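Local coordinates for choline/ethanolamine kinase family protein (Mesorhizobium loti, PDB 3DXQ) that probably transfers a phosphate group to ethanolamine or a similar small amino alcohol, as kinases of the aminoglycoside phosphotransferase-like fold do, at residues 236-248 and 285-298. Sequence-based numbering, arbitrary orientation.
Sequences RPAERGRVVIYKA and LMETPEFSRHLAAV
G241 marks the closest backbone approach of two helices: its CA lies 4.2 Å from the CA of H294. It illustrates how a glycine lets one helix settle on another, since there appears to be little room for a side chain at this point, with H294 O and V298 CG2 close by. The axes of 237-248 and 289-298 approach to 7.8 Å and cross at -121°. V298 enters as a knob in the hole formed by A238, G241, R242 and I245. Its CG2, placed beside the backbone N by a chi1 of 173°, rests against the main chain at G241 and R242. One helical turn back, V244 CG2 sits above one face of the H294 imidazole, 3.9 Å from the ring centroid, in a CH-pi contact, while R240 CD comes to the ring edge, 3.7 Å from NE2. With an alanine here, V244 CG2 would probably lose the ring it lies over and R240 CD its neighbour at the edge. Further along, V244 CG1 meets the edge of the F291 ring, 3.8 Å from CD1, and A248 CB packs 3.9 Å from F291 CE1. L285, on the preceding helix 271-287, closes this end, its CD2 lying 3.7 Å from K247 CB. The seam is mainly apolar, and the charged ends of R240 and K247 lead off to E224 and D223. It joins helix 237-263 to the C-terminal helix 289-300; beyond it, I245 and the selenomethionine M286 touch V162 of helix 152-167, R240 and V243 touch M227 of helix 220-231, and R242, reaching D204 just after strand 201-203, packs on L206 of helix 206-215.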
# COMPACT_ATOMS: atom_id res chain seq x y z
N ARG A 236 1.17 14.80 16.83
CA ARG A 236 2.19 15.19 17.80
C ARG A 236 3.56 14.94 17.21
O ARG A 236 3.70 14.19 16.26
CB ARG A 236 1.99 14.41 19.10
CG ARG A 236 0.61 14.62 19.68
CD ARG A 236 0.50 14.23 21.13
NE ARG A 236 -0.26 13.02 21.38
CZ ARG A 236 -1.53 12.96 21.82
NH1 ARG A 236 -2.24 14.04 22.09
NH2 ARG A 236 -2.10 11.77 22.02
N PRO A 237 4.60 15.57 17.75
CA PRO A 237 5.95 15.44 17.13
C PRO A 237 6.50 14.02 16.98
O PRO A 237 7.27 13.77 16.05
CB PRO A 237 6.83 16.22 18.07
CG PRO A 237 5.89 17.23 18.70
CD PRO A 237 4.60 16.48 18.90
N ALA A 238 6.11 13.10 17.87
CA ALA A 238 6.58 11.71 17.78
C ALA A 238 5.82 10.97 16.69
O ALA A 238 6.35 10.11 16.00
CB ALA A 238 6.41 11.00 19.13
N GLU A 239 4.55 11.32 16.57
CA GLU A 239 3.67 10.70 15.59
C GLU A 239 4.11 11.13 14.21
O GLU A 239 4.40 10.30 13.35
CB GLU A 239 2.23 11.13 15.85
CG GLU A 239 1.70 10.49 17.07
CD GLU A 239 0.36 11.05 17.56
OE1 GLU A 239 0.01 12.23 17.34
OE2 GLU A 239 -0.32 10.29 18.25
N ARG A 240 4.16 12.44 14.03
CA ARG A 240 4.61 13.05 12.77
C ARG A 240 5.96 12.49 12.38
O ARG A 240 6.19 12.19 11.22
CB ARG A 240 4.73 14.56 12.97
CG ARG A 240 4.93 15.39 11.73
CD ARG A 240 5.16 16.84 12.15
NE ARG A 240 4.21 17.25 13.19
CZ ARG A 240 2.98 17.69 12.94
NH1 ARG A 240 2.57 17.78 11.70
NH2 ARG A 240 2.14 18.02 13.92
N GLY A 241 6.85 12.36 13.35
CA GLY A 241 8.18 11.80 13.10
C GLY A 241 8.15 10.38 12.54
O GLY A 241 8.97 10.01 11.70
N ARG A 242 7.22 9.57 13.03
CA ARG A 242 7.12 8.19 12.56
C ARG A 242 6.64 8.17 11.11
O ARG A 242 7.16 7.43 10.28
CB ARG A 242 6.27 7.32 13.50
CG ARG A 242 7.17 6.45 14.37
CD ARG A 242 6.57 5.85 15.62
NE ARG A 242 5.28 5.18 15.45
CZ ARG A 242 4.18 5.48 16.15
NH1 ARG A 242 4.20 6.45 17.06
NH2 ARG A 242 3.05 4.83 15.95
N VAL A 243 5.66 9.02 10.80
CA VAL A 243 5.16 9.08 9.44
C VAL A 243 6.32 9.46 8.51
O VAL A 243 6.62 8.78 7.53
CB VAL A 243 4.01 10.06 9.29
CG1 VAL A 243 3.49 10.02 7.88
CG2 VAL A 243 2.90 9.72 10.25
N VAL A 244 7.01 10.53 8.84
CA VAL A 244 8.13 10.96 7.99
C VAL A 244 9.18 9.84 7.87
O VAL A 244 9.71 9.59 6.78
CB VAL A 244 8.72 12.26 8.51
CG1 VAL A 244 9.99 12.64 7.76
CG2 VAL A 244 7.67 13.35 8.37
N ILE A 245 9.44 9.13 8.96
CA ILE A 245 10.40 8.02 8.96
C ILE A 245 9.99 6.93 7.97
O ILE A 245 10.82 6.42 7.18
CB ILE A 245 10.57 7.43 10.39
CG1 ILE A 245 11.55 8.29 11.19
CG2 ILE A 245 11.09 6.02 10.34
CD1 ILE A 245 12.90 8.38 10.54
N TYR A 246 8.70 6.59 8.00
CA TYR A 246 8.17 5.58 7.09
C TYR A 246 8.12 6.08 5.64
O TYR A 246 8.34 5.29 4.72
CB TYR A 246 6.80 5.06 7.56
CG TYR A 246 6.89 4.27 8.86
CD1 TYR A 246 7.80 3.23 9.00
CD2 TYR A 246 6.05 4.55 9.93
CE1 TYR A 246 7.89 2.50 10.19
CE2 TYR A 246 6.12 3.83 11.12
CZ TYR A 246 7.05 2.80 11.25
OH TYR A 246 7.12 2.07 12.43
N LYS A 247 7.84 7.36 5.43
CA LYS A 247 7.95 7.91 4.08
C LYS A 247 9.32 7.51 3.52
O LYS A 247 9.41 6.99 2.42
CB LYS A 247 7.83 9.44 4.07
CG LYS A 247 6.43 10.01 3.98
CD LYS A 247 6.50 11.52 4.20
CE LYS A 247 5.57 12.31 3.30
NZ LYS A 247 5.50 13.77 3.68
N ALA A 248 10.38 7.73 4.29
CA ALA A 248 11.73 7.40 3.82
C ALA A 248 11.92 5.90 3.66
O ALA A 248 12.40 5.45 2.62
CB ALA A 248 12.81 7.99 4.77
N LEU A 285 14.73 13.39 1.16
CA LEU A 285 14.03 13.50 2.43
C LEU A 285 14.98 13.31 3.60
O LEU A 285 14.97 14.10 4.54
CB LEU A 285 12.90 12.47 2.52
CG LEU A 285 12.00 12.54 3.75
CD1 LEU A 285 11.44 13.95 3.92
CD2 LEU A 285 10.91 11.52 3.64
N MSE A 286 15.81 12.27 3.54
CA MSE A 286 16.72 11.96 4.64
C MSE A 286 17.77 13.05 4.85
O MSE A 286 18.28 13.22 5.95
CB MSE A 286 17.36 10.59 4.44
CG MSE A 286 16.36 9.45 4.50
SE MSE A 286 17.16 7.69 4.39
CE MSE A 286 17.70 7.40 6.27
N GLU A 287 18.05 13.82 3.81
CA GLU A 287 19.07 14.85 3.91
C GLU A 287 18.56 16.20 4.43
O GLU A 287 19.37 17.06 4.76
CB GLU A 287 19.74 15.03 2.57
CG GLU A 287 20.69 13.90 2.26
CD GLU A 287 21.27 14.02 0.88
OE1 GLU A 287 20.81 14.88 0.10
OE2 GLU A 287 22.20 13.25 0.57
N THR A 288 17.26 16.39 4.47
CA THR A 288 16.71 17.64 4.98
C THR A 288 17.03 17.74 6.48
O THR A 288 17.06 16.72 7.19
CB THR A 288 15.19 17.73 4.73
OG1 THR A 288 14.53 16.62 5.34
CG2 THR A 288 14.89 17.72 3.26
N PRO A 289 17.31 18.95 6.97
CA PRO A 289 17.58 19.07 8.41
C PRO A 289 16.33 18.76 9.23
O PRO A 289 16.45 18.40 10.39
CB PRO A 289 18.02 20.52 8.58
CG PRO A 289 17.52 21.25 7.38
CD PRO A 289 17.42 20.25 6.27
N GLU A 290 15.16 18.88 8.62
CA GLU A 290 13.90 18.50 9.27
C GLU A 290 13.93 17.03 9.69
O GLU A 290 13.47 16.68 10.77
CB GLU A 290 12.71 18.72 8.33
CG GLU A 290 12.25 20.16 8.16
CD GLU A 290 13.10 20.98 7.20
OE1 GLU A 290 14.23 20.58 6.84
OE2 GLU A 290 12.62 22.07 6.83
N PHE A 291 14.48 16.19 8.83
CA PHE A 291 14.46 14.74 9.04
C PHE A 291 15.15 14.32 10.33
O PHE A 291 14.63 13.47 11.04
CB PHE A 291 15.09 14.03 7.84
CG PHE A 291 14.93 12.54 7.86
CD1 PHE A 291 13.69 11.96 7.56
CD2 PHE A 291 16.00 11.71 8.16
CE1 PHE A 291 13.52 10.58 7.58
CE2 PHE A 291 15.84 10.33 8.18
CZ PHE A 291 14.59 9.76 7.89
N SER A 292 16.32 14.90 10.62
CA SER A 292 17.02 14.56 11.86
C SER A 292 16.19 14.98 13.07
O SER A 292 16.20 14.29 14.09
CB SER A 292 18.40 15.20 11.90
OG SER A 292 18.30 16.60 11.81
N ARG A 293 15.46 16.09 12.96
CA ARG A 293 14.52 16.50 14.02
C ARG A 293 13.40 15.49 14.22
O ARG A 293 13.03 15.17 15.35
CB ARG A 293 13.90 17.87 13.74
CG ARG A 293 14.39 18.99 14.63
CD ARG A 293 13.88 20.33 14.12
NE ARG A 293 14.76 20.91 13.10
CZ ARG A 293 14.36 21.57 12.01
NH1 ARG A 293 13.07 21.72 11.72
NH2 ARG A 293 15.27 22.06 11.17
N HIS A 294 12.84 15.02 13.11
CA HIS A 294 11.79 14.00 13.16
C HIS A 294 12.30 12.70 13.77
O HIS A 294 11.58 12.01 14.50
CB HIS A 294 11.21 13.74 11.77
CG HIS A 294 10.27 14.80 11.31
ND1 HIS A 294 10.40 15.44 10.09
CD2 HIS A 294 9.18 15.34 11.90
CE1 HIS A 294 9.44 16.33 9.96
NE2 HIS A 294 8.69 16.30 11.04
N LEU A 295 13.55 12.38 13.44
CA LEU A 295 14.20 11.18 13.93
C LEU A 295 14.40 11.31 15.43
O LEU A 295 14.00 10.44 16.21
CB LEU A 295 15.53 11.01 13.21
CG LEU A 295 16.19 9.63 13.24
CD1 LEU A 295 15.28 8.66 12.51
CD2 LEU A 295 17.60 9.67 12.61
N ALA A 296 14.97 12.44 15.83
CA ALA A 296 15.23 12.75 17.24
C ALA A 296 13.94 12.73 18.07
O ALA A 296 13.96 12.31 19.22
CB ALA A 296 15.91 14.08 17.36
N ALA A 297 12.83 13.18 17.47
CA ALA A 297 11.50 13.15 18.12
C ALA A 297 10.99 11.71 18.29
O ALA A 297 10.35 11.40 19.30
CB ALA A 297 10.52 13.96 17.32
N VAL A 298 11.25 10.84 17.32
CA VAL A 298 10.87 9.44 17.47
C VAL A 298 11.72 8.76 18.53
O VAL A 298 11.18 7.98 19.32
CB VAL A 298 10.96 8.63 16.16
CG1 VAL A 298 10.71 7.16 16.42
CG2 VAL A 298 9.93 9.13 15.16